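Local coordinates for putative HAD-hydrolase YfnB (Bacillus subtilis, PDB 3ED5), which is a putative hydrolase of the HAD-like superfamily, probably a 5'-nucleotidase judging by its YjjG family, with no established substrate, at residues Leu10-Asp15 with Phe109-Asn114; Asp16-Phe21 with Ser139-Phe144. One frame throughout, in Å; residues are numbered along the deposited sequence. Where two conformers were deposited one is given.

Interaction 1: Leu10-Asp15 with Phe109-Asn114; sequences LLFDVD and FDLISN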
ATOM      1  N   LEU A  10      11.009   7.199   9.238  1.00 29.96           N
ATOM      2  CA  LEU A  10      10.559   6.840   7.873  1.00 30.09           C
ATOM      3  C   LEU A  10       9.225   6.108   7.970  1.00 28.99           C
ATOM      4  O   LEU A  10       9.108   5.136   8.736  1.00 31.06           O
ATOM      5  CB  LEU A  10      11.593   5.956   7.129  1.00 29.04           C
ATOM      6  CG  LEU A  10      13.024   6.536   7.197  1.00 30.60           C
ATOM      7  CD1 LEU A  10      14.019   5.570   6.540  1.00 31.91           C
ATOM      8  CD2 LEU A  10      13.104   7.932   6.556  1.00 29.27           C
ATOM      9  N   LEU A  11       8.228   6.591   7.228  1.00 29.76           N
ATOM     10  CA  LEU A  11       6.931   5.950   7.175  1.00 29.26           C
ATOM     11  C   LEU A  11       6.799   5.264   5.809  1.00 30.16           C
ATOM     12  O   LEU A  11       6.873   5.923   4.771  1.00 30.59           O
ATOM     13  CB  LEU A  11       5.804   6.980   7.329  1.00 29.99           C
ATOM     14  CG  LEU A  11       5.946   8.023   8.474  1.00 30.27           C
ATOM     15  CD1 LEU A  11       4.711   8.933   8.480  1.00 29.60           C
ATOM     16  CD2 LEU A  11       6.105   7.366   9.848  1.00 30.75           C
ATOM     17  N   PHE A  12       6.624   3.953   5.837  1.00 31.10           N
ATOM     18  CA  PHE A  12       6.557   3.205   4.583  1.00 30.83           C
ATOM     19  C   PHE A  12       5.144   2.696   4.362  1.00 31.04           C
ATOM     20  O   PHE A  12       4.546   2.067   5.224  1.00 30.94           O
ATOM     21  CB  PHE A  12       7.481   1.971   4.643  1.00 31.47           C
ATOM     22  CG  PHE A  12       8.912   2.254   4.325  1.00 32.52           C
ATOM     23  CD1 PHE A  12       9.396   2.195   3.020  1.00 31.78           C
ATOM     24  CD2 PHE A  12       9.807   2.561   5.361  1.00 31.31           C
ATOM     25  CE1 PHE A  12      10.761   2.489   2.741  1.00 32.15           C
ATOM     26  CE2 PHE A  12      11.169   2.821   5.095  1.00 33.70           C
ATOM     27  CZ  PHE A  12      11.640   2.790   3.799  1.00 33.71           C
ATOM     28  N   ASP A  13       4.646   2.941   3.159  1.00 31.54           N
ATOM     29  CA  ASP A  13       3.513   2.202   2.626  0.50 31.53           C
ATOM     30  C   ASP A  13       3.951   0.738   2.402  1.00 31.56           C
ATOM     31  O   ASP A  13       5.144   0.442   2.305  1.00 31.40           O
ATOM     32  CB  ASP A  13       3.079   2.872   1.313  0.50 31.65           C
ATOM     33  CG  ASP A  13       1.999   2.091   0.584  0.50 31.99           C
ATOM     34  OD1 ASP A  13       0.847   2.011   1.080  0.50 30.47           O
ATOM     35  OD2 ASP A  13       2.327   1.583  -0.491  0.50 34.33           O
ATOM     36  N   VAL A  14       2.985  -0.190   2.298  1.00 31.31           N
ATOM     37  CA  VAL A  14       3.306  -1.619   2.119  1.00 31.63           C
ATOM     38  C   VAL A  14       3.227  -1.998   0.636  1.00 30.84           C
ATOM     39  O   VAL A  14       4.224  -2.392  -0.002  1.00 31.21           O
ATOM     40  CB  VAL A  14       2.336  -2.533   2.944  1.00 30.99           C
ATOM     41  CG1 VAL A  14       2.647  -4.031   2.716  1.00 30.66           C
ATOM     42  CG2 VAL A  14       2.507  -2.259   4.475  1.00 30.34           C
ATOM     43  N   ASP A  15       2.018  -1.906   0.109  1.00 31.69           N
ATOM     44  CA  ASP A  15       1.742  -2.556  -1.189  1.00 31.16           C
ATOM     45  C   ASP A  15       2.336  -1.803  -2.369  1.00 31.56           C
ATOM     46  O   ASP A  15       2.054  -0.621  -2.584  1.00 33.07           O
ATOM     47  CB  ASP A  15       0.233  -2.782  -1.359  1.00 31.62           C
ATOM     48  CG  ASP A  15      -0.279  -3.812  -0.388  1.00 33.59           C
ATOM     49  OD1 ASP A  15       0.490  -4.747  -0.094  1.00 33.71           O
ATOM     50  OD2 ASP A  15      -1.430  -3.695   0.067  1.00 35.28           O
ATOM     51  N   PHE A 109      14.137  -6.233   1.242  1.00 31.75           N
ATOM     52  CA  PHE A 109      14.600  -6.816   2.519  1.00 32.17           C
ATOM     53  C   PHE A 109      15.935  -6.187   2.942  1.00 32.57           C
ATOM     54  O   PHE A 109      16.096  -5.760   4.101  1.00 32.15           O
ATOM     55  CB  PHE A 109      14.699  -8.344   2.471  1.00 32.52           C
ATOM     56  CG  PHE A 109      14.997  -8.958   3.790  1.00 31.44           C
ATOM     57  CD1 PHE A 109      13.956  -9.403   4.601  1.00 32.47           C
ATOM     58  CD2 PHE A 109      16.319  -9.075   4.246  1.00 32.91           C
ATOM     59  CE1 PHE A 109      14.204  -9.975   5.851  1.00 31.91           C
ATOM     60  CE2 PHE A 109      16.577  -9.633   5.506  1.00 34.24           C
ATOM     61  CZ  PHE A 109      15.508 -10.098   6.295  1.00 32.47           C
ATOM     62  N   ASP A 110      16.884  -6.134   2.012  1.00 33.02           N
ATOM     63  CA  ASP A 110      18.203  -5.571   2.338  1.00 34.25           C
ATOM     64  C   ASP A 110      18.090  -4.081   2.715  1.00 34.15           C
ATOM     65  O   ASP A 110      18.762  -3.613   3.673  1.00 33.66           O
ATOM     66  CB  ASP A 110      19.181  -5.771   1.186  1.00 34.61           C
ATOM     67  CG  ASP A 110      19.540  -7.237   0.969  1.00 38.78           C
ATOM     68  OD1 ASP A 110      19.304  -8.086   1.877  1.00 41.63           O
ATOM     69  OD2 ASP A 110      20.057  -7.546  -0.127  1.00 43.69           O
ATOM     70  N   LEU A 111      17.248  -3.355   1.974  1.00 33.84           N
ATOM     71  CA  LEU A 111      17.026  -1.923   2.256  1.00 34.80           C
ATOM     72  C   LEU A 111      16.477  -1.736   3.664  1.00 34.05           C
ATOM     73  O   LEU A 111      17.062  -1.015   4.486  1.00 33.28           O
ATOM     74  CB  LEU A 111      16.088  -1.265   1.238  1.00 35.93           C
ATOM     75  CG  LEU A 111      15.751   0.181   1.668  1.00 37.05           C
ATOM     76  CD1 LEU A 111      16.908   1.098   1.180  1.00 38.72           C
ATOM     77  CD2 LEU A 111      14.417   0.673   1.259  1.00 39.00           C
ATOM     78  N   ILE A 112      15.360  -2.385   3.966  1.00 32.46           N
ATOM     79  CA  ILE A 112      14.742  -2.243   5.293  1.00 33.23           C
ATOM     80  C   ILE A 112      15.710  -2.652   6.433  1.00 32.73           C
ATOM     81  O   ILE A 112      15.806  -1.970   7.456  1.00 32.93           O
ATOM     82  CB  ILE A 112      13.407  -3.014   5.340  1.00 32.53           C
ATOM     83  CG1 ILE A 112      12.378  -2.340   4.393  1.00 33.63           C
ATOM     84  CG2 ILE A 112      12.861  -3.178   6.767  1.00 31.73           C
ATOM     85  CD1 ILE A 112      12.100  -0.826   4.723  1.00 33.72           C
ATOM     86  N   SER A 113      16.421  -3.765   6.249  1.00 32.88           N
ATOM     87  CA  SER A 113      17.391  -4.230   7.257  1.00 33.91           C
ATOM     88  C   SER A 113      18.471  -3.168   7.507  1.00 34.25           C
ATOM     89  O   SER A 113      18.845  -2.887   8.668  1.00 34.72           O
ATOM     90  CB  SER A 113      18.043  -5.529   6.788  1.00 34.66           C
ATOM     91  OG  SER A 113      19.045  -5.912   7.708  1.00 37.08           O
ATOM     92  N   ASN A 114      18.994  -2.591   6.429  1.00 33.75           N
ATOM     93  CA  ASN A 114      19.985  -1.518   6.550  1.00 35.23           C
ATOM     94  C   ASN A 114      19.392  -0.270   7.226  1.00 35.18           C
ATOM     95  O   ASN A 114      20.006   0.307   8.122  1.00 35.15           O
ATOM     96  CB  ASN A 114      20.590  -1.176   5.164  1.00 35.48           C
ATOM     97  CG  ASN A 114      21.678  -2.154   4.743  1.00 37.34           C
ATOM     98  OD1 ASN A 114      22.306  -2.797   5.588  1.00 38.60           O
ATOM     99  ND2 ASN A 114      21.914  -2.265   3.426  1.00 39.45           N
TER
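Phe12, on strand 9-12 in the centre of the sheet, faces Ile112 on helix 108-116 with 9.9 Å between the CA atoms of Phe12 and Ile112, a spacing that side chains alone can bridge. The two residues reach for each other from opposite directions. The CB of Phe12 points at the helix, and with CG anti to the carbonyl carbon and beside the backbone N (chi1 -83°), the ring continues the same way. Ile112 starts less directly: its CB does not point at the strand, but the CG1 branch with its terminal CD1 makes up the distance. CD1 comes down over one face of the phenyl ring, 3.9 Å from the centroid of the Phe12 ring and 16° off the ring normal, a CH-pi contact. It is offset toward the CE2-CZ side of the rim, with Ile112 CD1 3.8 Å from both Phe12 CE2 and Phe12 CZ. The preceding residue, Leu111, also points its CB at the strand; Leu111 CD2 meets the ring obliquely, 4.3 Å from Phe12 CZ. This is helix-on-sheet packing in the Rossmann-like core of a HAD hydrolase, where strand 9-12 lies between strands 120-125 and 179-183 and leads at its C-terminal end into the motif with Asp13, the nucleophile by similarity. There Asp13 OD1 forms a salt bridge with Lys158, and Asp15 OD1 forms one with Arg135. Behind the contact, Leu226 of helix 226-230 touches both Phe12 and Leu111, and Ile182 of the neighbouring strand 179-183 packs on Phe12.

Interaction 2: Asp16-Phe21 with Ser139-Phe144; sequences DTILDF and SGLFPF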
ATOM      1  N   ASP A  16       3.148  -2.533  -3.113  1.00 32.23           N
ATOM      2  CA  ASP A  16       3.907  -2.028  -4.262  1.00 33.15           C
ATOM      3  C   ASP A  16       4.878  -0.938  -3.844  1.00 32.80           C
ATOM      4  O   ASP A  16       5.334  -0.168  -4.678  1.00 34.26           O
ATOM      5  CB  ASP A  16       2.979  -1.571  -5.393  1.00 33.58           C
ATOM      6  CG  ASP A  16       2.200  -2.733  -5.962  1.00 34.39           C
ATOM      7  OD1 ASP A  16       2.796  -3.830  -6.090  1.00 34.59           O
ATOM      8  OD2 ASP A  16       1.022  -2.515  -6.277  1.00 38.91           O
ATOM      9  N   THR A  17       5.238  -0.931  -2.552  1.00 33.78           N
ATOM     10  CA  THR A  17       6.306  -0.060  -2.042  1.00 33.33           C
ATOM     11  C   THR A  17       7.419  -0.969  -1.533  1.00 32.95           C
ATOM     12  O   THR A  17       8.530  -0.907  -2.053  1.00 32.68           O
ATOM     13  CB  THR A  17       5.774   0.890  -0.946  1.00 33.41           C
ATOM     14  OG1 THR A  17       4.744   1.718  -1.510  1.00 34.45           O
ATOM     15  CG2 THR A  17       6.908   1.820  -0.416  1.00 33.93           C
ATOM     16  N   ILE A  18       7.103  -1.864  -0.580  1.00 32.44           N
ATOM     17  CA  ILE A  18       8.070  -2.871  -0.114  1.00 31.22           C
ATOM     18  C   ILE A  18       7.651  -4.320  -0.411  1.00 31.35           C
ATOM     19  O   ILE A  18       8.501  -5.174  -0.524  1.00 31.23           O
ATOM     20  CB  ILE A  18       8.451  -2.703   1.408  1.00 31.63           C
ATOM     21  CG1 ILE A  18       7.193  -2.742   2.299  1.00 31.18           C
ATOM     22  CG2 ILE A  18       9.273  -1.422   1.583  1.00 32.86           C
ATOM     23  CD1 ILE A  18       7.435  -2.511   3.855  1.00 32.32           C
ATOM     24  N   LEU A  19       6.350  -4.575  -0.533  1.00 31.63           N
ATOM     25  CA  LEU A  19       5.861  -5.896  -0.958  1.00 31.45           C
ATOM     26  C   LEU A  19       5.340  -5.770  -2.371  1.00 30.87           C
ATOM     27  O   LEU A  19       4.781  -4.733  -2.722  1.00 31.40           O
ATOM     28  CB  LEU A  19       4.734  -6.383  -0.025  1.00 31.16           C
ATOM     29  CG  LEU A  19       5.185  -6.776   1.385  1.00 31.91           C
ATOM     30  CD1 LEU A  19       3.968  -7.333   2.182  1.00 33.69           C
ATOM     31  CD2 LEU A  19       6.296  -7.813   1.319  1.00 33.20           C
ATOM     32  N   ASP A  20       5.484  -6.836  -3.160  1.00 31.54           N
ATOM     33  CA  ASP A  20       5.062  -6.806  -4.552  1.00 32.48           C
ATOM     34  C   ASP A  20       3.579  -7.221  -4.567  1.00 33.15           C
ATOM     35  O   ASP A  20       3.247  -8.407  -4.729  1.00 32.55           O
ATOM     36  CB  ASP A  20       5.971  -7.731  -5.374  1.00 31.64           C
ATOM     37  CG  ASP A  20       5.631  -7.743  -6.883  1.00 32.96           C
ATOM     38  OD1 ASP A  20       4.630  -7.170  -7.326  1.00 34.71           O
ATOM     39  OD2 ASP A  20       6.402  -8.347  -7.624  1.00 36.07           O
ATOM     40  N   PHE A  21       2.703  -6.229  -4.353  1.00 33.13           N
ATOM     41  CA  PHE A  21       1.272  -6.483  -4.296  1.00 33.54           C
ATOM     42  C   PHE A  21       0.752  -6.907  -5.649  1.00 33.20           C
ATOM     43  O   PHE A  21      -0.126  -7.771  -5.728  1.00 34.20           O
ATOM     44  CB  PHE A  21       0.494  -5.253  -3.835  1.00 32.62           C
ATOM     45  CG  PHE A  21      -0.983  -5.504  -3.718  1.00 34.98           C
ATOM     46  CD1 PHE A  21      -1.504  -6.124  -2.572  1.00 34.02           C
ATOM     47  CD2 PHE A  21      -1.848  -5.191  -4.783  1.00 36.06           C
ATOM     48  CE1 PHE A  21      -2.885  -6.371  -2.454  1.00 37.15           C
ATOM     49  CE2 PHE A  21      -3.230  -5.450  -4.672  1.00 36.55           C
ATOM     50  CZ  PHE A  21      -3.741  -6.032  -3.498  1.00 36.77           C
ATOM     51  N   SER A 139       7.175 -12.514   4.936  1.00 30.83           N
ATOM     52  CA  SER A 139       8.310 -12.030   4.135  1.00 30.64           C
ATOM     53  C   SER A 139       9.524 -11.673   5.030  1.00 31.14           C
ATOM     54  O   SER A 139      10.580 -11.296   4.514  1.00 30.91           O
ATOM     55  CB  SER A 139       7.893 -10.758   3.373  1.00 31.28           C
ATOM     56  OG  SER A 139       7.515  -9.710   4.284  1.00 31.03           O
ATOM     57  N   GLY A 140       9.343 -11.763   6.341  1.00 30.35           N
ATOM     58  CA  GLY A 140      10.422 -11.400   7.311  1.00 30.36           C
ATOM     59  C   GLY A 140      10.618  -9.913   7.579  1.00 31.55           C
ATOM     60  O   GLY A 140      11.576  -9.552   8.276  1.00 30.43           O
ATOM     61  N   LEU A 141       9.772  -9.056   7.015  1.00 31.80           N
ATOM     62  CA  LEU A 141       9.907  -7.596   7.197  1.00 31.90           C
ATOM     63  C   LEU A 141       9.389  -7.114   8.536  1.00 32.70           C
ATOM     64  O   LEU A 141       9.898  -6.107   9.057  1.00 31.58           O
ATOM     65  CB  LEU A 141       9.219  -6.801   6.091  1.00 32.36           C
ATOM     66  CG  LEU A 141       9.792  -6.940   4.670  1.00 31.83           C
ATOM     67  CD1 LEU A 141       8.916  -6.142   3.736  1.00 34.23           C
ATOM     68  CD2 LEU A 141      11.218  -6.397   4.611  1.00 33.42           C
ATOM     69  N   PHE A 142       8.417  -7.827   9.095  1.00 32.21           N
ATOM     70  CA  PHE A 142       7.675  -7.374  10.294  1.00 32.54           C
ATOM     71  C   PHE A 142       8.561  -6.825  11.450  1.00 33.41           C
ATOM     72  O   PHE A 142       8.296  -5.737  11.941  1.00 33.79           O
ATOM     73  CB  PHE A 142       6.798  -8.522  10.822  1.00 33.05           C
ATOM     74  CG  PHE A 142       5.937  -8.144  11.983  1.00 35.35           C
ATOM     75  CD1 PHE A 142       4.694  -7.568  11.770  1.00 38.82           C
ATOM     76  CD2 PHE A 142       6.387  -8.344  13.293  1.00 37.55           C
ATOM     77  CE1 PHE A 142       3.881  -7.202  12.850  1.00 41.13           C
ATOM     78  CE2 PHE A 142       5.582  -7.986  14.372  1.00 38.31           C
ATOM     79  CZ  PHE A 142       4.343  -7.394  14.142  1.00 39.29           C
ATOM     80  N   PRO A 143       9.577  -7.576  11.883  1.00 33.44           N
ATOM     81  CA  PRO A 143      10.305  -7.129  13.083  1.00 33.31           C
ATOM     82  C   PRO A 143      11.104  -5.822  12.949  1.00 33.93           C
ATOM     83  O   PRO A 143      11.554  -5.259  13.980  1.00 33.13           O
ATOM     84  CB  PRO A 143      11.267  -8.293  13.366  1.00 33.95           C
ATOM     85  CG  PRO A 143      10.734  -9.430  12.570  1.00 34.98           C
ATOM     86  CD  PRO A 143      10.165  -8.821  11.352  1.00 33.37           C
ATOM     87  N   PHE A 144      11.314  -5.354  11.716  1.00 33.35           N
ATOM     88  CA  PHE A 144      12.152  -4.180  11.495  1.00 32.96           C
ATOM     89  C   PHE A 144      11.410  -2.877  11.784  1.00 33.15           C
ATOM     90  O   PHE A 144      12.029  -1.812  11.808  1.00 33.34           O
ATOM     91  CB  PHE A 144      12.685  -4.154  10.042  1.00 33.14           C
ATOM     92  CG  PHE A 144      13.614  -5.287   9.718  1.00 34.75           C
ATOM     93  CD1 PHE A 144      14.921  -5.303  10.207  1.00 35.36           C
ATOM     94  CD2 PHE A 144      13.200  -6.330   8.908  1.00 35.41           C
ATOM     95  CE1 PHE A 144      15.804  -6.353   9.907  1.00 36.54           C
ATOM     96  CE2 PHE A 144      14.067  -7.399   8.607  1.00 36.84           C
ATOM     97  CZ  PHE A 144      15.380  -7.405   9.102  1.00 35.98           C
TER
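Ile18 and Leu19 both reach the CD1 methyl of Leu141, but by different rotations: in Ile18, chi1 of 56° tucks CG1 between the backbone N and the carbonyl carbon, whereas Leu19 has CG anti to its carbonyl carbon (chi1 -71°). An extended chi2 then carries Ile18 CD1 toward the second loop, and the CD2 branch of Leu19 takes that side chain there. Leu141 points its CB at the first loop, and Leu141 CD1 lies 3.9 Å from Ile18 CD1 and likewise 3.9 Å from Leu19 CD2. The side chains of Ile18 and Leu141 run antiparallel, alongside one another. Leu19 CD2 also lies against Ser139, 3.7 Å from Ser139 OG. That hydroxyl is hydrogen-bonded to the carbonyl oxygen of Arg135, in the last turn of helix 129-138, which ends in a Schellman motif at Gly140. Leu136 of the same helix touches Ile18 and Leu141. The loop 16-21 follows the strand leading to Asp13, the nucleophile by similarity, and leads into helix 21-35. With methyl groups making the approach and the serine's polar end bonded to its own helix, the two loops are joined here mainly by dispersion, with no directional bond between them.

In the fold
Both contacts are buried and largely apolar, and their centres lie 7 Å apart on the same side of the chain's centre. Interaction 1 joins a central strand to a helix and rests on a methyl over an aromatic face; interaction 2 joins two loops through aliphatic branches, with the partly exposed Ser139 at its side. The first segments run consecutively, so the chain passes from strand 9-12 through the nucleophile motif straight into loop 16-21, and a probable hydrogen bond from Leu19 N to Val14 O ties them. The second segments also meet: Ile112 CG2 packs on Phe144 CB, and the Phe144 ring meets Phe109 edge-to-face, linking helix 108-116 to loop 139-144.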